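Local coordinates for outer surface protein (Bacillus cereus ATCC 14579, PDB 1X7F) that is functionally uncharacterised but is probably a 6-phospho-N-acetylmuramidase that cleaves the disaccharide MurNAc 6-phosphate-GlcNAc from cell-wall turnover, at residues Leu270-Glu284 with Val361-Val375. Numbering follows the deposited sequence.
Sequences LQLKVHFVDEATEVE and VGTIAEEELFLLDYV
K273 N is met by the E368 carboxylate where the partner strand has turned away, so that a side chain continues the strand pairing. Strands 270-276 and 361-364 pair antiparallel in the mixed sheet of the C-terminal domain, with H275 and T363 bonded in both directions. A365 N still reaches K273 O at 2.8 Å, but the chain then winds into the 3-10 segment 366-374. There the side chain of E368, extended beyond CG, presents OE1 to K273 N at 2.9 Å, on the syn side and 35° out of the carboxylate plane; OE2 forms a salt bridge with K236. Beyond it, L272 forks: its side chain and that of L371 run past each other in opposite directions, L272 CD2 against L371 CB, while L272 CD1 meets L372 CD2 at 3.8 Å. L270, its CG anti to the backbone N (chi1 -172°), crosses V375 at about a right angle, L270 CD2 lying 3.6 Å from V375 CG2. At the other end, F276 and V361 lie side by side, V361 CG1 3.6 Å from F276 CE2 and V361 O in plane at the ring edge. V361 crosses E284 obliquely, CG2 against E284 CB and CD; the E284 carboxylate pairs with R321. The buried E368 carboxylate is thus shared between a backbone N-H and a lysine, which would probably favour its ionised form and tie the 3-10 segment to strand 270-276.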
loop_
_atom_site.group_PDB
_atom_site.type_symbol
_atom_site.label_atom_id
_atom_site.label_comp_id
_atom_site.label_asym_id
_atom_site.label_seq_id
_atom_site.Cartn_x
_atom_site.Cartn_y
_atom_site.Cartn_z
ATOM N N LEU A 270 3.872 1.061 -10.153
ATOM C CA LEU A 270 2.451 0.923 -10.414
ATOM C C LEU A 270 2.148 -0.112 -11.496
ATOM O O LEU A 270 2.725 -0.062 -12.586
ATOM C CB LEU A 270 1.870 2.270 -10.809
ATOM C CG LEU A 270 0.345 2.376 -10.946
ATOM C CD1 LEU A 270 -0.373 2.043 -9.628
ATOM C CD2 LEU A 270 0.025 3.783 -11.389
ATOM N N GLN A 271 1.255 -1.050 -11.175
ATOM C CA GLN A 271 0.826 -2.100 -12.097
ATOM C C GLN A 271 -0.691 -2.022 -12.217
ATOM O O GLN A 271 -1.406 -2.174 -11.226
ATOM C CB GLN A 271 1.227 -3.494 -11.608
ATOM C CG GLN A 271 2.700 -3.693 -11.279
ATOM C CD GLN A 271 2.971 -5.051 -10.656
ATOM O OE1 GLN A 271 2.566 -5.313 -9.508
ATOM N NE2 GLN A 271 3.668 -5.919 -11.399
ATOM N N LEU A 272 -1.173 -1.775 -13.426
ATOM C CA LEU A 272 -2.599 -1.578 -13.663
ATOM C C LEU A 272 -3.150 -2.838 -14.289
ATOM O O LEU A 272 -2.689 -3.251 -15.365
ATOM C CB LEU A 272 -2.830 -0.381 -14.593
ATOM C CG LEU A 272 -2.290 0.968 -14.076
ATOM C CD1 LEU A 272 -2.323 2.021 -15.194
ATOM C CD2 LEU A 272 -3.067 1.465 -12.820
ATOM N N LYS A 273 -4.115 -3.459 -13.609
ATOM C CA LYS A 273 -4.791 -4.637 -14.153
ATOM C C LYS A 273 -5.620 -4.267 -15.398
ATOM O O LYS A 273 -6.505 -3.395 -15.344
ATOM C CB LYS A 273 -5.650 -5.308 -13.084
ATOM C CG LYS A 273 -6.355 -6.551 -13.577
ATOM C CD LYS A 273 -6.589 -7.551 -12.474
ATOM C CE LYS A 273 -7.192 -8.828 -13.046
ATOM N NZ LYS A 273 -7.727 -9.731 -11.989
ATOM N N VAL A 274 -5.306 -4.926 -16.511
ATOM C CA VAL A 274 -5.982 -4.718 -17.796
ATOM C C VAL A 274 -6.766 -5.991 -18.182
ATOM O O VAL A 274 -6.308 -7.123 -17.951
ATOM C CB VAL A 274 -4.969 -4.312 -18.930
ATOM C CG1 VAL A 274 -3.946 -5.435 -19.204
ATOM C CG2 VAL A 274 -5.686 -3.931 -20.241
ATOM N N HIS A 275 -7.958 -5.784 -18.734
ATOM C CA HIS A 275 -8.741 -6.833 -19.361
ATOM C C HIS A 275 -8.837 -6.516 -20.851
ATOM O O HIS A 275 -9.313 -5.451 -21.235
ATOM C CB HIS A 275 -10.152 -6.906 -18.763
ATOM C CG HIS A 275 -10.180 -7.159 -17.286
ATOM N ND1 HIS A 275 -10.179 -8.428 -16.745
ATOM C CD2 HIS A 275 -10.222 -6.304 -16.234
ATOM C CE1 HIS A 275 -10.208 -8.345 -15.425
ATOM N NE2 HIS A 275 -10.242 -7.067 -15.090
ATOM N N PHE A 276 -8.389 -7.444 -21.683
ATOM C CA PHE A 276 -8.454 -7.276 -23.124
ATOM C C PHE A 276 -9.829 -7.517 -23.730
ATOM O O PHE A 276 -10.577 -8.366 -23.254
ATOM C CB PHE A 276 -7.412 -8.174 -23.798
ATOM C CG PHE A 276 -6.014 -7.754 -23.516
ATOM C CD1 PHE A 276 -5.191 -8.532 -22.692
ATOM C CD2 PHE A 276 -5.524 -6.555 -24.033
ATOM C CE1 PHE A 276 -3.886 -8.124 -22.410
ATOM C CE2 PHE A 276 -4.234 -6.142 -23.756
ATOM C CZ PHE A 276 -3.410 -6.925 -22.944
ATOM N N VAL A 277 -10.153 -6.769 -24.788
ATOM C CA VAL A 277 -11.328 -7.096 -25.608
ATOM C C VAL A 277 -11.020 -8.322 -26.470
ATOM O O VAL A 277 -9.848 -8.596 -26.760
ATOM C CB VAL A 277 -11.800 -5.906 -26.506
ATOM C CG1 VAL A 277 -12.083 -4.672 -25.664
ATOM C CG2 VAL A 277 -10.790 -5.600 -27.645
ATOM N N ASP A 278 -12.060 -9.049 -26.875
ATOM C CA ASP A 278 -11.914 -10.236 -27.732
ATOM C C ASP A 278 -11.123 -9.980 -29.021
ATOM O O ASP A 278 -10.409 -10.856 -29.515
ATOM C CB ASP A 278 -13.292 -10.805 -28.099
ATOM C CG ASP A 278 -14.020 -11.418 -26.904
ATOM O OD1 ASP A 278 -13.373 -11.713 -25.868
ATOM O OD2 ASP A 278 -15.254 -11.647 -26.919
ATOM N N GLU A 279 -11.250 -8.769 -29.546
ATOM C CA GLU A 279 -10.669 -8.399 -30.828
ATOM C C GLU A 279 -9.181 -8.012 -30.766
ATOM O O GLU A 279 -8.557 -7.825 -31.818
ATOM C CB GLU A 279 -11.486 -7.261 -31.457
ATOM C CG GLU A 279 -12.962 -7.606 -31.714
ATOM C CD GLU A 279 -13.802 -7.707 -30.433
ATOM O OE1 GLU A 279 -13.598 -6.899 -29.493
ATOM O OE2 GLU A 279 -14.673 -8.607 -30.369
ATOM N N ALA A 280 -8.615 -7.922 -29.558
ATOM C CA ALA A 280 -7.221 -7.490 -29.372
ATOM C C ALA A 280 -6.245 -8.433 -30.071
ATOM O O ALA A 280 -6.295 -9.654 -29.865
ATOM C CB ALA A 280 -6.880 -7.351 -27.879
ATOM N N THR A 281 -5.366 -7.879 -30.909
ATOM C CA THR A 281 -4.400 -8.721 -31.639
ATOM C C THR A 281 -3.191 -9.002 -30.748
ATOM O O THR A 281 -2.990 -8.314 -29.744
ATOM C CB THR A 281 -3.931 -8.067 -32.965
ATOM O OG1 THR A 281 -3.222 -6.851 -32.676
ATOM C CG2 THR A 281 -5.128 -7.637 -33.854
ATOM N N GLU A 282 -2.394 -9.995 -31.134
ATOM C CA GLU A 282 -1.171 -10.345 -30.434
ATOM C C GLU A 282 -0.199 -9.181 -30.293
ATOM O O GLU A 282 0.438 -9.028 -29.255
ATOM C CB GLU A 282 -0.474 -11.537 -31.117
ATOM C CG GLU A 282 -1.167 -12.876 -30.887
ATOM C CD GLU A 282 -1.562 -13.099 -29.434
ATOM O OE1 GLU A 282 -2.775 -13.248 -29.163
ATOM O OE2 GLU A 282 -0.674 -13.103 -28.550
ATOM N N VAL A 283 -0.083 -8.367 -31.334
ATOM C CA VAL A 283 0.830 -7.239 -31.301
ATOM C C VAL A 283 0.306 -6.144 -30.353
ATOM O O VAL A 283 1.084 -5.499 -29.662
ATOM C CB VAL A 283 1.145 -6.696 -32.728
ATOM C CG1 VAL A 283 -0.089 -6.089 -33.369
ATOM C CG2 VAL A 283 2.259 -5.659 -32.683
ATOM N N GLU A 284 -1.012 -5.962 -30.311
ATOM C CA GLU A 284 -1.635 -5.009 -29.392
ATOM C C GLU A 284 -1.420 -5.436 -27.940
ATOM O O GLU A 284 -1.124 -4.602 -27.094
ATOM C CB GLU A 284 -3.137 -4.840 -29.695
ATOM C CG GLU A 284 -3.416 -3.990 -30.918
ATOM C CD GLU A 284 -4.838 -4.120 -31.456
ATOM O OE1 GLU A 284 -5.650 -4.901 -30.901
ATOM O OE2 GLU A 284 -5.143 -3.429 -32.453
ATOM N N VAL A 361 -8.286 -1.675 -27.155
ATOM C CA VAL A 361 -7.484 -2.878 -26.900
ATOM C C VAL A 361 -7.974 -3.605 -25.647
ATOM O O VAL A 361 -8.051 -4.832 -25.622
ATOM C CB VAL A 361 -5.970 -2.518 -26.821
ATOM C CG1 VAL A 361 -5.142 -3.652 -26.262
ATOM C CG2 VAL A 361 -5.450 -2.152 -28.214
ATOM N N GLY A 362 -8.330 -2.832 -24.619
ATOM C CA GLY A 362 -8.816 -3.375 -23.371
ATOM C C GLY A 362 -9.273 -2.294 -22.423
ATOM O O GLY A 362 -9.446 -1.138 -22.812
ATOM N N THR A 363 -9.510 -2.681 -21.170
ATOM C CA THR A 363 -9.922 -1.734 -20.144
ATOM C C THR A 363 -9.181 -2.044 -18.854
ATOM O O THR A 363 -8.978 -3.210 -18.511
ATOM C CB THR A 363 -11.441 -1.796 -19.847
ATOM O OG1 THR A 363 -11.838 -3.154 -19.602
ATOM C CG2 THR A 363 -12.298 -1.335 -21.030
ATOM N N ILE A 364 -8.775 -0.992 -18.152
ATOM C CA ILE A 364 -8.259 -1.132 -16.800
ATOM C C ILE A 364 -9.425 -1.542 -15.899
ATOM O O ILE A 364 -10.530 -1.024 -16.038
ATOM C CB ILE A 364 -7.630 0.208 -16.312
ATOM C CG1 ILE A 364 -6.504 0.693 -17.255
ATOM C CG2 ILE A 364 -7.209 0.123 -14.805
ATOM C CD1 ILE A 364 -5.477 -0.373 -17.667
ATOM N N ALA A 365 -9.167 -2.477 -14.991
ATOM C CA ALA A 365 -10.160 -2.956 -14.044
ATOM C C ALA A 365 -10.843 -1.770 -13.361
ATOM O O ALA A 365 -10.177 -0.811 -12.960
ATOM C CB ALA A 365 -9.509 -3.901 -13.007
ATOM N N GLU A 366 -12.168 -1.851 -13.249
ATOM C CA GLU A 366 -13.007 -0.750 -12.772
ATOM C C GLU A 366 -12.616 -0.273 -11.367
ATOM O O GLU A 366 -12.621 0.924 -11.104
ATOM C CB GLU A 366 -14.489 -1.175 -12.794
ATOM C CG GLU A 366 -15.492 -0.024 -12.701
ATOM C CD GLU A 366 -16.919 -0.497 -12.386
ATOM O OE1 GLU A 366 -17.788 0.361 -12.070
ATOM O OE2 GLU A 366 -17.180 -1.733 -12.431
ATOM N N GLU A 367 -12.289 -1.210 -10.480
ATOM C CA GLU A 367 -11.886 -0.876 -9.115
ATOM C C GLU A 367 -10.559 -0.109 -9.066
ATOM O O GLU A 367 -10.258 0.550 -8.076
ATOM C CB GLU A 367 -11.839 -2.133 -8.231
ATOM C CG GLU A 367 -10.803 -3.174 -8.637
ATOM C CD GLU A 367 -11.271 -4.133 -9.717
ATOM O OE1 GLU A 367 -12.329 -3.902 -10.345
ATOM O OE2 GLU A 367 -10.555 -5.129 -9.945
ATOM N N GLU A 368 -9.789 -0.182 -10.148
ATOM C CA GLU A 368 -8.447 0.439 -10.206
ATOM C C GLU A 368 -8.373 1.751 -10.993
ATOM O O GLU A 368 -7.290 2.300 -11.167
ATOM C CB GLU A 368 -7.402 -0.544 -10.771
ATOM C CG GLU A 368 -7.074 -1.734 -9.861
ATOM C CD GLU A 368 -5.859 -2.530 -10.319
ATOM O OE1 GLU A 368 -5.133 -2.079 -11.241
ATOM O OE2 GLU A 368 -5.616 -3.629 -9.762
ATOM N N LEU A 369 -9.508 2.267 -11.456
ATOM C CA LEU A 369 -9.483 3.465 -12.296
ATOM C C LEU A 369 -8.918 4.671 -11.546
ATOM O O LEU A 369 -8.241 5.504 -12.140
ATOM C CB LEU A 369 -10.876 3.797 -12.888
ATOM C CG LEU A 369 -11.520 2.801 -13.865
ATOM C CD1 LEU A 369 -12.814 3.359 -14.416
ATOM C CD2 LEU A 369 -10.595 2.403 -15.010
ATOM N N PHE A 370 -9.204 4.775 -10.249
ATOM C CA PHE A 370 -8.675 5.888 -9.461
ATOM C C PHE A 370 -7.122 5.892 -9.460
ATOM O O PHE A 370 -6.495 6.926 -9.249
ATOM C CB PHE A 370 -9.229 5.833 -8.034
ATOM C CG PHE A 370 -8.601 4.772 -7.190
ATOM C CD1 PHE A 370 -7.522 5.077 -6.363
ATOM C CD2 PHE A 370 -9.068 3.457 -7.231
ATOM C CE1 PHE A 370 -6.928 4.097 -5.594
ATOM C CE2 PHE A 370 -8.476 2.481 -6.462
ATOM C CZ PHE A 370 -7.406 2.792 -5.640
ATOM N N LEU A 371 -6.519 4.732 -9.700
ATOM C CA LEU A 371 -5.068 4.598 -9.710
ATOM C C LEU A 371 -4.403 5.360 -10.860
ATOM O O LEU A 371 -3.249 5.755 -10.745
ATOM C CB LEU A 371 -4.653 3.126 -9.711
ATOM C CG LEU A 371 -4.757 2.361 -8.389
ATOM C CD1 LEU A 371 -4.315 0.916 -8.585
ATOM C CD2 LEU A 371 -3.973 3.028 -7.230
ATOM N N LEU A 372 -5.155 5.598 -11.933
ATOM C CA LEU A 372 -4.722 6.444 -13.051
ATOM C C LEU A 372 -4.239 7.854 -12.662
ATOM O O LEU A 372 -3.393 8.435 -13.360
ATOM C CB LEU A 372 -5.836 6.551 -14.096
ATOM C CG LEU A 372 -6.234 5.219 -14.730
ATOM C CD1 LEU A 372 -7.479 5.377 -15.626
ATOM C CD2 LEU A 372 -5.038 4.637 -15.498
ATOM N N ASP A 373 -4.757 8.384 -11.555
ATOM C CA ASP A 373 -4.359 9.686 -11.049
ATOM C C ASP A 373 -2.913 9.711 -10.532
ATOM O O ASP A 373 -2.328 10.780 -10.373
ATOM C CB ASP A 373 -5.306 10.126 -9.923
ATOM C CG ASP A 373 -6.750 10.342 -10.398
ATOM O OD1 ASP A 373 -7.019 10.380 -11.625
ATOM O OD2 ASP A 373 -7.690 10.483 -9.586
ATOM N N TYR A 374 -2.349 8.537 -10.255
ATOM C CA TYR A 374 -0.955 8.428 -9.829
ATOM C C TYR A 374 0.037 8.293 -10.994
ATOM O O TYR A 374 1.254 8.310 -10.782
ATOM C CB TYR A 374 -0.795 7.315 -8.770
ATOM C CG TYR A 374 -1.654 7.625 -7.578
ATOM C CD1 TYR A 374 -2.965 7.153 -7.506
ATOM C CD2 TYR A 374 -1.198 8.472 -6.571
ATOM C CE1 TYR A 374 -3.788 7.482 -6.441
ATOM C CE2 TYR A 374 -2.017 8.805 -5.496
ATOM C CZ TYR A 374 -3.310 8.304 -5.448
ATOM O OH TYR A 374 -4.136 8.614 -4.410
ATOM N N VAL A 375 -0.484 8.173 -12.219
ATOM C CA VAL A 375 0.355 8.259 -13.409
ATOM C C VAL A 375 0.499 9.730 -13.785
ATOM O O VAL A 375 -0.274 10.261 -14.577
ATOM C CB VAL A 375 -0.184 7.429 -14.622
ATOM C CG1 VAL A 375 0.845 7.431 -15.755
ATOM C CG2 VAL A 375 -0.504 5.996 -14.218
HETATM O O HOH W 1 -12.079 -4.800 -21.723
#